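Long-range contact in possible transcriptional regulator, ArsR family protein (Rhodococcus sp., PDB 2OQG), which probably binds DNA as a transcription factor of the ArsR type, through a winged helix-turn-helix domain: residues Leu27-Ala37 and Arg71-Gly79. Residues are numbered along the deposited sequence; the frame is centred on the assembly and turned at random. Where two conformers were deposited one is given.
Sequences LTELGRADQSA and REIRYRALG. With ACY (acetic acid), chain F.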
loop_
_atom_site.group_PDB
_atom_site.type_symbol
_atom_site.label_atom_id
_atom_site.label_comp_id
_atom_site.label_asym_id
_atom_site.label_seq_id
_atom_site.Cartn_x
_atom_site.Cartn_y
_atom_site.Cartn_z
ATOM N N LEU A 27 -2.174 -15.516 -9.490
ATOM C CA LEU A 27 -0.869 -14.869 -9.399
ATOM C C LEU A 27 -0.688 -13.897 -10.559
ATOM O O LEU A 27 -0.171 -12.793 -10.368
ATOM C CB LEU A 27 0.291 -15.902 -9.418
ATOM C CG LEU A 27 0.426 -16.585 -8.054
ATOM C CD1 LEU A 27 1.420 -17.764 -8.149
ATOM C CD2 LEU A 27 0.942 -15.652 -6.921
ATOM N N THR A 28 -1.097 -14.321 -11.757
ATOM C CA THR A 28 -0.918 -13.491 -12.939
ATOM C C THR A 28 -1.723 -12.188 -12.798
ATOM O O THR A 28 -1.211 -11.071 -13.090
ATOM C CB THR A 28 -1.336 -14.271 -14.169
ATOM O OG1 THR A 28 -0.454 -15.391 -14.284
ATOM C CG2 THR A 28 -1.192 -13.410 -15.413
ATOM N N GLU A 29 -2.957 -12.328 -12.333
ATOM C CA GLU A 29 -3.753 -11.137 -12.032
ATOM C C GLU A 29 -3.058 -10.216 -11.027
ATOM O O GLU A 29 -2.918 -8.998 -11.265
ATOM C CB GLU A 29 -5.137 -11.536 -11.504
ATOM C CG GLU A 29 -6.155 -11.895 -12.599
ATOM C CD GLU A 29 -6.402 -10.724 -13.611
ATOM O OE1 GLU A 29 -6.430 -9.543 -13.191
ATOM O OE2 GLU A 29 -6.531 -10.977 -14.836
ATOM N N LEU A 30 -2.601 -10.805 -9.925
ATOM C CA LEU A 30 -2.013 -10.027 -8.822
ATOM C C LEU A 30 -0.622 -9.499 -9.097
ATOM O O LEU A 30 -0.151 -8.611 -8.379
ATOM C CB LEU A 30 -1.990 -10.856 -7.541
ATOM C CG LEU A 30 -3.347 -11.323 -7.009
ATOM C CD1 LEU A 30 -3.152 -12.104 -5.693
ATOM C CD2 LEU A 30 -4.309 -10.158 -6.785
ATOM N N GLY A 31 0.024 -10.056 -10.110
ATOM C CA GLY A 31 1.328 -9.561 -10.532
ATOM C C GLY A 31 1.172 -8.374 -11.470
ATOM O O GLY A 31 2.130 -7.631 -11.665
ATOM N N ARG A 32 -0.015 -8.236 -12.066
ATOM C CA ARG A 32 -0.341 -7.142 -12.995
ATOM C C ARG A 32 -0.787 -5.878 -12.257
ATOM O O ARG A 32 -0.333 -4.780 -12.573
ATOM C CB ARG A 32 -1.438 -7.596 -13.975
ATOM C CG ARG A 32 -1.979 -6.493 -14.894
ATOM C CD ARG A 32 -3.113 -6.979 -15.838
ATOM N NE ARG A 32 -4.363 -7.334 -15.161
ATOM C CZ ARG A 32 -5.310 -6.471 -14.794
ATOM N NH1 ARG A 32 -6.419 -6.908 -14.209
ATOM N NH2 ARG A 32 -5.170 -5.169 -15.008
ATOM N N ALA A 33 -1.664 -6.053 -11.269
ATOM C CA ALA A 33 -2.225 -4.948 -10.521
ATOM C C ALA A 33 -2.659 -5.484 -9.177
ATOM O O ALA A 33 -3.200 -6.580 -9.148
ATOM C CB ALA A 33 -3.418 -4.433 -11.233
ATOM N N ASP A 34 -2.460 -4.725 -8.096
ATOM C CA ASP A 34 -3.031 -5.099 -6.760
ATOM C C ASP A 34 -4.538 -5.190 -6.870
ATOM O O ASP A 34 -5.157 -4.242 -7.397
ATOM C CB ASP A 34 -2.773 -4.024 -5.690
ATOM C CG ASP A 34 -1.310 -3.767 -5.381
ATOM O OD1 ASP A 34 -0.429 -4.519 -5.828
ATOM O OD2 ASP A 34 -1.063 -2.749 -4.669
ATOM N N GLN A 35 -5.138 -6.287 -6.369
ATOM C CA GLN A 35 -6.611 -6.473 -6.505
ATOM C C GLN A 35 -7.195 -7.034 -5.243
ATOM O O GLN A 35 -6.518 -7.739 -4.515
ATOM C CB GLN A 35 -6.956 -7.385 -7.692
ATOM C CG GLN A 35 -6.538 -6.704 -8.994
ATOM C CD GLN A 35 -6.741 -7.544 -10.177
ATOM O OE1 GLN A 35 -5.805 -7.808 -10.927
ATOM N NE2 GLN A 35 -7.973 -8.009 -10.360
ATOM N N SER A 36 -8.476 -6.746 -5.015
ATOM C CA SER A 36 -9.145 -7.326 -3.897
ATOM C C SER A 36 -9.604 -8.732 -4.192
ATOM O O SER A 36 -9.663 -9.184 -5.332
ATOM C CB SER A 36 -10.357 -6.473 -3.538
ATOM O OG SER A 36 -11.308 -6.457 -4.617
ATOM N N ALA A 37 -9.977 -9.444 -3.149
ATOM C CA ALA A 37 -10.550 -10.750 -3.343
ATOM C C ALA A 37 -11.833 -10.651 -4.187
ATOM O O ALA A 37 -12.094 -11.503 -5.016
ATOM C CB ALA A 37 -10.853 -11.350 -2.019
ATOM N N ARG A 71 -8.925 1.201 5.031
ATOM C CA ARG A 71 -9.847 0.088 5.241
ATOM C C ARG A 71 -9.816 -0.924 4.082
ATOM O O ARG A 71 -10.374 -2.015 4.193
ATOM C CB ARG A 71 -11.280 0.624 5.448
ATOM C CG ARG A 71 -11.364 1.874 6.334
ATOM C CD ARG A 71 -10.832 1.634 7.766
ATOM N NE ARG A 71 -10.120 2.780 8.367
ATOM C CZ ARG A 71 -9.920 3.971 7.795
ATOM N NH1 ARG A 71 -10.384 4.242 6.584
ATOM N NH2 ARG A 71 -9.251 4.909 8.446
ATOM N N GLU A 72 -9.170 -0.549 2.979
ATOM C CA GLU A 72 -9.231 -1.342 1.719
ATOM C C GLU A 72 -8.150 -2.433 1.698
ATOM O O GLU A 72 -6.994 -2.122 1.881
ATOM C CB GLU A 72 -9.075 -0.427 0.493
ATOM C CG GLU A 72 -10.358 0.439 0.191
ATOM C CD GLU A 72 -10.153 1.515 -0.898
ATOM O OE1 GLU A 72 -9.111 1.512 -1.597
ATOM O OE2 GLU A 72 -11.028 2.406 -1.022
ATOM N N ILE A 73 -8.536 -3.677 1.430
ATOM C CA ILE A 73 -7.577 -4.807 1.398
ATOM C C ILE A 73 -7.428 -5.331 -0.021
ATOM O O ILE A 73 -8.405 -5.758 -0.658
ATOM C CB ILE A 73 -7.975 -6.009 2.288
ATOM C CG1 ILE A 73 -7.983 -5.625 3.765
ATOM C CG2 ILE A 73 -6.934 -7.160 2.161
ATOM C CD1 ILE A 73 -8.776 -6.531 4.635
ATOM N N ARG A 74 -6.194 -5.269 -0.516
ATOM C CA ARG A 74 -5.883 -5.799 -1.821
ATOM C C ARG A 74 -4.721 -6.755 -1.677
ATOM O O ARG A 74 -4.130 -6.838 -0.603
ATOM C CB ARG A 74 -5.525 -4.694 -2.787
ATOM C CG ARG A 74 -6.725 -3.729 -3.057
ATOM C CD ARG A 74 -6.445 -2.830 -4.235
ATOM N NE ARG A 74 -7.586 -1.952 -4.499
ATOM C CZ ARG A 74 -7.868 -0.846 -3.795
ATOM N NH1 ARG A 74 -7.087 -0.440 -2.778
ATOM N NH2 ARG A 74 -8.943 -0.130 -4.109
ATOM N N TYR A 75 -4.399 -7.464 -2.756
ATOM C CA TYR A 75 -3.312 -8.464 -2.722
ATOM C C TYR A 75 -2.332 -8.232 -3.853
ATOM O O TYR A 75 -2.719 -7.715 -4.928
ATOM C CB TYR A 75 -3.888 -9.875 -2.793
ATOM C CG TYR A 75 -4.756 -10.163 -1.617
ATOM C CD1 TYR A 75 -4.211 -10.698 -0.473
ATOM C CD2 TYR A 75 -6.146 -9.813 -1.608
ATOM C CE1 TYR A 75 -5.007 -10.964 0.666
ATOM C CE2 TYR A 75 -6.946 -10.054 -0.448
ATOM C CZ TYR A 75 -6.358 -10.626 0.669
ATOM O OH TYR A 75 -7.142 -10.852 1.774
ATOM N N ARG A 76 -1.080 -8.663 -3.657
ATOM C CA ARG A 76 -0.038 -8.357 -4.643
ATOM C C ARG A 76 0.855 -9.609 -4.740
ATOM O O ARG A 76 1.187 -10.190 -3.729
ATOM C CB ARG A 76 0.804 -7.141 -4.192
ATOM C CG ARG A 76 2.056 -6.894 -4.967
ATOM C CD ARG A 76 2.780 -5.736 -4.270
ATOM N NE ARG A 76 1.938 -4.540 -4.176
ATOM C CZ ARG A 76 2.195 -3.500 -3.374
ATOM N NH1 ARG A 76 3.276 -3.517 -2.591
ATOM N NH2 ARG A 76 1.387 -2.435 -3.395
ATOM N N ALA A 77 1.189 -10.035 -5.953
ATOM C CA ALA A 77 2.127 -11.154 -6.157
ATOM C C ALA A 77 3.527 -10.617 -5.940
ATOM O O ALA A 77 3.858 -9.495 -6.389
ATOM C CB ALA A 77 1.994 -11.735 -7.549
ATOM N N LEU A 78 4.381 -11.493 -5.414
ATOM C CA LEU A 78 5.764 -11.175 -5.084
ATOM C C LEU A 78 6.716 -12.104 -5.794
ATOM O O LEU A 78 6.493 -13.340 -5.848
ATOM C CB LEU A 78 5.994 -11.368 -3.584
ATOM C CG LEU A 78 5.228 -10.359 -2.743
ATOM C CD1 LEU A 78 5.404 -10.713 -1.244
ATOM C CD2 LEU A 78 5.613 -8.938 -2.983
ATOM N N GLY A 79 7.781 -11.526 -6.383
ATOM C CA GLY A 79 8.731 -12.370 -7.104
ATOM C C GLY A 79 9.722 -13.133 -6.268
ATOM O O GLY A 79 10.296 -14.122 -6.767
HETATM C C ACY F . 2.648 -0.081 -1.211
HETATM O O ACY F . 3.453 -1.030 -1.232
HETATM O OXT ACY F . 1.529 -0.045 -1.772
HETATM C CH3 ACY F . 3.051 1.137 -0.435
HETATM O O HOH W 1 -9.977 -8.127 -0.506
#
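The guanidinium of R76 meets the carboxylate of D34 edge to edge, the two planes 29° apart. R76 NE reaches D34 OD1 at 2.9 Å and R76 NH2 reaches D34 OD2 at 2.8 Å, a side-on salt bridge on the syn side of both oxygens; the nitrogens sit somewhat out of the carboxylate plane, the oxygens near the guanidinium plane. At another edge, NH1 and NH2 bind the two oxygens of an acetic acid molecule, probably from the crystallisation liquor, so R76 NH2 bonds to both D34 OD2 and the acetic acid OXT. With CG of R76 turned away from the backbone N (chi1 168°) and a bend at chi3, NE comes round to OD1. Replacing R76 by alanine would remove both bonds to D34, whose carboxylate is likely to lose this charged partner and become freer to turn. The Y75 ring has Q35 O and A37 N near its plane at one edge, while Y75 CB packs on L30 CD1 (3.7 Å). The backbones meet in a single antiparallel hydrogen-bonded pair, Q35 with Y75. Further along, A77 N points nearly straight at L30 O (3.1 Å), yet arrives above the carbonyl plane. The helix segment 27-32 crosses strand 72-77 at 98°, joining the second strand of the wing hairpin to the C-terminal end of helix 21-32 and the residues after it; strand 64-69 pairs with strand 72-77, L55 of helix 48-60 touches L30 and Y75, and W96 of the second subunit packs on L27 and A77.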